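Local coordinates for protein HMG-CoA Lyase (Bacillus subtilis subsp. subtilis, PDB 1YDO) that is a member of the HMGL-like family, whose members fold as TIM barrels, at residues P2-K10 and L259-V268. Sequence-based numbering, arbitrary orientation.
Sequences PYPKKVTIK and LEQMDIKTNV
K6 and K265 pair in a single parallel beta bridge that ties the lead-in to the first strand of a TIM barrel to the loop following helix 252-261. Two backbone bonds define it: K265 N donates to K5 O at 2.9 Å, and V7 N donates to K265 O at 3.0 Å with an N-H...O angle of 168°. K265 therefore uses both its amide and its carbonyl on residues flanking K6, the signature of parallel pairing.

Before the bridge, a Schellman motif ends the helix. I264 N returns to L259 O, D263 N reaches E260 O, and D263 takes positive phi. Farther on, K265 NZ bends back to form a salt bridge with E260 OE2 (3.2 Å), from the syn side and somewhat out of the carboxylate plane.

Among the apolar contacts, V7 CG2 meets I264 CG2 at 3.9 Å, and I9 CG2 approaches L259 CD1 at 4.0 Å. L223 of helix 215-225 packs on P4, V7 and L259, while I9 also rests on T252 and V256. At the outer end, selenomethionine M262 points its methyl CE over the centre of the Y3 ring in a Met-aromatic contact; SE stands 5.1 Å from the ring centroid, 4° off the normal. Both residues also pack against the second subunit.

With K6 CG anti to the backbone N (chi1 -151°), CG and CD run across K265 O, and CE then comes up against the amide end of N267, roughly perpendicular to that side chain. Beyond it, I9 N donates to a water at 2.7 Å, while I9 CD1 touches V268 CG2 at 4.1 Å.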
ATOM      1  N   PRO A   2       6.145   7.032 -20.414  1.00 65.63           N
ATOM      2  CA  PRO A   2       4.817   7.431 -19.942  1.00 61.75           C
ATOM      3  C   PRO A   2       3.914   6.241 -19.623  1.00 58.20           C
ATOM      4  O   PRO A   2       3.855   5.262 -20.375  1.00 57.40           O
ATOM      5  CB  PRO A   2       4.289   8.273 -21.096  1.00 62.79           C
ATOM      6  CG  PRO A   2       4.889   7.594 -22.289  1.00 63.97           C
ATOM      7  CD  PRO A   2       6.314   7.358 -21.843  1.00 64.79           C
ATOM      8  N   TYR A   3       3.202   6.327 -18.506  1.00 54.62           N
ATOM      9  CA  TYR A   3       2.305   5.247 -18.102  1.00 50.12           C
ATOM     10  C   TYR A   3       1.306   4.929 -19.208  1.00 48.06           C
ATOM     11  O   TYR A   3       0.841   5.825 -19.916  1.00 48.92           O
ATOM     12  CB  TYR A   3       1.551   5.626 -16.822  1.00 47.85           C
ATOM     13  CG  TYR A   3       2.445   5.843 -15.621  1.00 44.95           C
ATOM     14  CD1 TYR A   3       2.678   7.123 -15.124  1.00 45.73           C
ATOM     15  CD2 TYR A   3       3.075   4.772 -14.996  1.00 43.71           C
ATOM     16  CE1 TYR A   3       3.523   7.333 -14.030  1.00 44.30           C
ATOM     17  CE2 TYR A   3       3.923   4.969 -13.901  1.00 43.45           C
ATOM     18  CZ  TYR A   3       4.144   6.247 -13.423  1.00 43.26           C
ATOM     19  OH  TYR A   3       4.975   6.444 -12.339  1.00 39.82           O
ATOM     20  N   PRO A   4       0.966   3.645 -19.369  1.00 45.12           N
ATOM     21  CA  PRO A   4       0.018   3.199 -20.390  1.00 43.78           C
ATOM     22  C   PRO A   4      -1.336   3.877 -20.265  1.00 42.52           C
ATOM     23  O   PRO A   4      -1.686   4.371 -19.198  1.00 42.44           O
ATOM     24  CB  PRO A   4      -0.051   1.699 -20.149  1.00 44.10           C
ATOM     25  CG  PRO A   4       0.241   1.585 -18.694  1.00 45.18           C
ATOM     26  CD  PRO A   4       1.399   2.517 -18.538  1.00 43.30           C
ATOM     27  N   LYS A   5      -2.095   3.894 -21.354  1.00 42.68           N
ATOM     28  CA  LYS A   5      -3.410   4.530 -21.354  1.00 43.34           C
ATOM     29  C   LYS A   5      -4.499   3.633 -20.784  1.00 41.94           C
ATOM     30  O   LYS A   5      -5.434   4.112 -20.144  1.00 41.88           O
ATOM     31  CB  LYS A   5      -3.798   4.946 -22.779  1.00 45.23           C
ATOM     32  CG  LYS A   5      -3.013   6.129 -23.336  1.00 47.73           C
ATOM     33  CD  LYS A   5      -3.349   7.423 -22.603  1.00 49.06           C
ATOM     34  CE  LYS A   5      -2.552   8.610 -23.132  1.00 50.25           C
ATOM     35  NZ  LYS A   5      -2.954   9.854 -22.423  1.00 50.01           N
ATOM     36  N   LYS A   6      -4.374   2.334 -21.020  1.00 40.62           N
ATOM     37  CA  LYS A   6      -5.368   1.392 -20.541  1.00 39.84           C
ATOM     38  C   LYS A   6      -4.693   0.149 -19.966  1.00 38.76           C
ATOM     39  O   LYS A   6      -3.683  -0.332 -20.487  1.00 37.36           O
ATOM     40  CB  LYS A   6      -6.316   1.021 -21.691  1.00 40.74           C
ATOM     41  CG  LYS A   6      -7.724   0.639 -21.259  1.00 43.18           C
ATOM     42  CD  LYS A   6      -7.760  -0.754 -20.650  1.00 44.36           C
ATOM     43  CE  LYS A   6      -9.171  -1.158 -20.232  1.00 44.81           C
ATOM     44  NZ  LYS A   6      -9.265  -2.598 -19.833  1.00 45.07           N
ATOM     45  N   VAL A   7      -5.253  -0.354 -18.869  1.00 37.18           N
ATOM     46  CA  VAL A   7      -4.721  -1.532 -18.215  1.00 34.61           C
ATOM     47  C   VAL A   7      -5.825  -2.453 -17.780  1.00 34.23           C
ATOM     48  O   VAL A   7      -6.718  -2.041 -17.053  1.00 34.59           O
ATOM     49  CB  VAL A   7      -3.901  -1.153 -16.998  1.00 33.72           C
ATOM     50  CG1 VAL A   7      -3.711  -2.363 -16.108  1.00 32.67           C
ATOM     51  CG2 VAL A   7      -2.551  -0.621 -17.445  1.00 35.67           C
ATOM     52  N   THR A   8      -5.751  -3.704 -18.221  1.00 32.84           N
ATOM     53  CA  THR A   8      -6.755  -4.696 -17.874  1.00 32.73           C
ATOM     54  C   THR A   8      -6.461  -5.406 -16.557  1.00 31.37           C
ATOM     55  O   THR A   8      -5.411  -6.020 -16.388  1.00 29.29           O
ATOM     56  CB  THR A   8      -6.893  -5.739 -18.987  1.00 34.09           C
ATOM     57  OG1 THR A   8      -5.671  -5.802 -19.727  1.00 35.43           O
ATOM     58  CG2 THR A   8      -8.027  -5.360 -19.929  1.00 36.22           C
ATOM     59  N   ILE A   9      -7.409  -5.308 -15.624  1.00 31.22           N
ATOM     60  CA  ILE A   9      -7.283  -5.942 -14.323  1.00 30.36           C
ATOM     61  C   ILE A   9      -8.211  -7.151 -14.240  1.00 30.45           C
ATOM     62  O   ILE A   9      -9.379  -7.077 -14.618  1.00 30.07           O
ATOM     63  CB  ILE A   9      -7.665  -5.001 -13.171  1.00 31.05           C
ATOM     64  CG1 ILE A   9      -9.151  -4.770 -13.181  1.00 31.19           C
ATOM     65  CG2 ILE A   9      -6.939  -3.669 -13.284  1.00 28.15           C
ATOM     66  CD1 ILE A   9      -9.657  -4.378 -11.847  1.00 35.33           C
ATOM     67  N   LYS A  10      -7.693  -8.257 -13.712  1.00 31.41           N
ATOM     68  CA  LYS A  10      -8.471  -9.484 -13.583  1.00 29.65           C
ATOM     69  C   LYS A  10      -8.863  -9.808 -12.139  1.00 28.26           C
ATOM     70  O   LYS A  10      -8.019  -9.860 -11.256  1.00 28.80           O
ATOM     71  CB  LYS A  10      -7.674 -10.635 -14.200  1.00 30.70           C
ATOM     72  CG  LYS A  10      -7.274 -10.339 -15.642  1.00 31.87           C
ATOM     73  CD  LYS A  10      -6.833 -11.584 -16.390  1.00 33.24           C
ATOM     74  CE  LYS A  10      -6.645 -11.287 -17.866  1.00 33.13           C
ATOM     75  NZ  LYS A  10      -6.226 -12.508 -18.602  1.00 37.06           N
ATOM     76  N   LEU A 259      -5.187   3.534 -10.224  1.00 33.68           N
ATOM     77  CA  LEU A 259      -5.021   3.598 -11.662  1.00 33.28           C
ATOM     78  C   LEU A 259      -5.856   4.723 -12.239  1.00 33.49           C
ATOM     79  O   LEU A 259      -5.418   5.416 -13.145  1.00 33.43           O
ATOM     80  CB  LEU A 259      -5.410   2.264 -12.299  1.00 33.51           C
ATOM     81  CG  LEU A 259      -4.420   1.118 -12.061  1.00 33.74           C
ATOM     82  CD1 LEU A 259      -5.053  -0.199 -12.471  1.00 33.34           C
ATOM     83  CD2 LEU A 259      -3.144   1.381 -12.841  1.00 34.15           C
ATOM     84  N   GLU A 260      -7.052   4.922 -11.704  1.00 34.39           N
ATOM     85  CA  GLU A 260      -7.922   5.976 -12.200  1.00 35.54           C
ATOM     86  C   GLU A 260      -7.334   7.344 -11.969  1.00 35.10           C
ATOM     87  O   GLU A 260      -7.308   8.178 -12.868  1.00 36.73           O
ATOM     88  CB  GLU A 260      -9.299   5.896 -11.544  1.00 38.96           C
ATOM     89  CG  GLU A 260     -10.180   4.793 -12.098  1.00 42.94           C
ATOM     90  CD  GLU A 260     -10.404   4.925 -13.598  1.00 45.34           C
ATOM     91  OE1 GLU A 260     -10.880   5.998 -14.028  1.00 48.25           O
ATOM     92  OE2 GLU A 260     -10.103   3.960 -14.336  1.00 43.50           O
ATOM     93  N   GLN A 261      -6.865   7.583 -10.758  1.00 34.07           N
ATOM     94  CA  GLN A 261      -6.272   8.870 -10.444  1.00 32.85           C
ATOM     95  C   GLN A 261      -5.085   9.144 -11.358  1.00 31.68           C
ATOM     96  O   GLN A 261      -4.760  10.291 -11.628  1.00 30.55           O
ATOM     97  CB  GLN A 261      -5.808   8.881  -8.995  1.00 34.71           C
ATOM     98  CG  GLN A 261      -6.887   8.495  -8.025  1.00 36.30           C
ATOM     99  CD  GLN A 261      -8.113   9.350  -8.188  1.00 40.59           C
ATOM    100  OE1 GLN A 261      -8.059  10.569  -8.015  1.00 40.68           O
ATOM    101  NE2 GLN A 261      -9.237   8.718  -8.529  1.00 43.71           N
HETATM  102  N   MSE A 262      -4.441   8.086 -11.829  1.00 31.14           N
HETATM  103  CA  MSE A 262      -3.295   8.243 -12.697  1.00 32.92           C
HETATM  104  C   MSE A 262      -3.716   8.430 -14.142  1.00 34.19           C
HETATM  105  O   MSE A 262      -2.871   8.460 -15.035  1.00 35.38           O
HETATM  106  CB  MSE A 262      -2.367   7.032 -12.596  1.00 31.12           C
HETATM  107  CG  MSE A 262      -1.604   6.909 -11.287  1.00 32.46           C
HETATM  108 SE   MSE A 262      -0.498   5.289 -11.213  1.00 35.80          SE
HETATM  109  CE  MSE A 262       0.871   5.844 -12.462  1.00 30.26           C
ATOM    110  N   ASP A 263      -5.023   8.544 -14.363  1.00 33.55           N
ATOM    111  CA  ASP A 263      -5.596   8.716 -15.705  1.00 34.19           C
ATOM    112  C   ASP A 263      -5.374   7.504 -16.612  1.00 31.77           C
ATOM    113  O   ASP A 263      -5.089   7.644 -17.801  1.00 30.63           O
ATOM    114  CB  ASP A 263      -5.046   9.979 -16.379  1.00 36.51           C
ATOM    115  CG  ASP A 263      -5.597  11.252 -15.772  1.00 42.15           C
ATOM    116  OD1 ASP A 263      -6.840  11.457 -15.850  1.00 44.32           O
ATOM    117  OD2 ASP A 263      -4.788  12.053 -15.224  1.00 45.06           O
ATOM    118  N   ILE A 264      -5.519   6.323 -16.032  1.00 29.11           N
ATOM    119  CA  ILE A 264      -5.353   5.077 -16.753  1.00 29.72           C
ATOM    120  C   ILE A 264      -6.699   4.368 -16.730  1.00 30.08           C
ATOM    121  O   ILE A 264      -7.234   4.110 -15.653  1.00 31.13           O
ATOM    122  CB  ILE A 264      -4.307   4.191 -16.068  1.00 30.16           C
ATOM    123  CG1 ILE A 264      -2.984   4.935 -15.972  1.00 29.55           C
ATOM    124  CG2 ILE A 264      -4.129   2.902 -16.836  1.00 28.52           C
ATOM    125  CD1 ILE A 264      -1.931   4.193 -15.197  1.00 28.01           C
ATOM    126  N   LYS A 265      -7.240   4.047 -17.905  1.00 29.58           N
ATOM    127  CA  LYS A 265      -8.542   3.400 -17.978  1.00 30.42           C
ATOM    128  C   LYS A 265      -8.547   1.936 -17.626  1.00 30.45           C
ATOM    129  O   LYS A 265      -7.698   1.179 -18.083  1.00 30.02           O
ATOM    130  CB  LYS A 265      -9.168   3.584 -19.364  1.00 31.33           C
ATOM    131  CG  LYS A 265      -9.640   5.006 -19.645  1.00 36.08           C
ATOM    132  CD  LYS A 265     -10.498   5.598 -18.493  1.00 39.59           C
ATOM    133  CE  LYS A 265     -11.753   4.756 -18.155  1.00 41.86           C
ATOM    134  NZ  LYS A 265     -11.545   3.624 -17.185  1.00 42.20           N
ATOM    135  N   THR A 266      -9.524   1.550 -16.809  1.00 31.43           N
ATOM    136  CA  THR A 266      -9.693   0.166 -16.384  1.00 34.31           C
ATOM    137  C   THR A 266     -11.110  -0.270 -16.741  1.00 34.69           C
ATOM    138  O   THR A 266     -11.478  -1.433 -16.593  1.00 35.58           O
ATOM    139  CB  THR A 266      -9.505   0.005 -14.858  1.00 34.31           C
ATOM    140  OG1 THR A 266     -10.633   0.563 -14.177  1.00 33.85           O
ATOM    141  CG2 THR A 266      -8.239   0.712 -14.399  1.00 35.33           C
ATOM    142  N   ASN A 267     -11.905   0.677 -17.209  1.00 34.87           N
ATOM    143  CA  ASN A 267     -13.278   0.382 -17.574  1.00 36.56           C
ATOM    144  C   ASN A 267     -14.055  -0.242 -16.433  1.00 36.55           C
ATOM    145  O   ASN A 267     -15.088  -0.879 -16.654  1.00 36.33           O
ATOM    146  CB  ASN A 267     -13.341  -0.548 -18.789  1.00 38.21           C
ATOM    147  CG  ASN A 267     -12.843   0.118 -20.062  1.00 40.23           C
ATOM    148  OD1 ASN A 267     -13.185   1.272 -20.363  1.00 41.30           O
ATOM    149  ND2 ASN A 267     -12.049  -0.612 -20.831  1.00 40.39           N
ATOM    150  N   VAL A 268     -13.559  -0.063 -15.218  1.00 36.09           N
ATOM    151  CA  VAL A 268     -14.244  -0.596 -14.055  1.00 38.04           C
ATOM    152  C   VAL A 268     -14.916   0.529 -13.279  1.00 39.71           C
ATOM    153  O   VAL A 268     -14.270   1.499 -12.899  1.00 40.56           O
ATOM    154  CB  VAL A 268     -13.275  -1.324 -13.130  1.00 36.46           C
ATOM    155  CG1 VAL A 268     -14.019  -1.892 -11.938  1.00 34.77           C
ATOM    156  CG2 VAL A 268     -12.599  -2.434 -13.898  1.00 38.92           C
TER
HETATM  157  O   HOH W   1      -9.546  -4.163 -16.846  1.00 18.13           O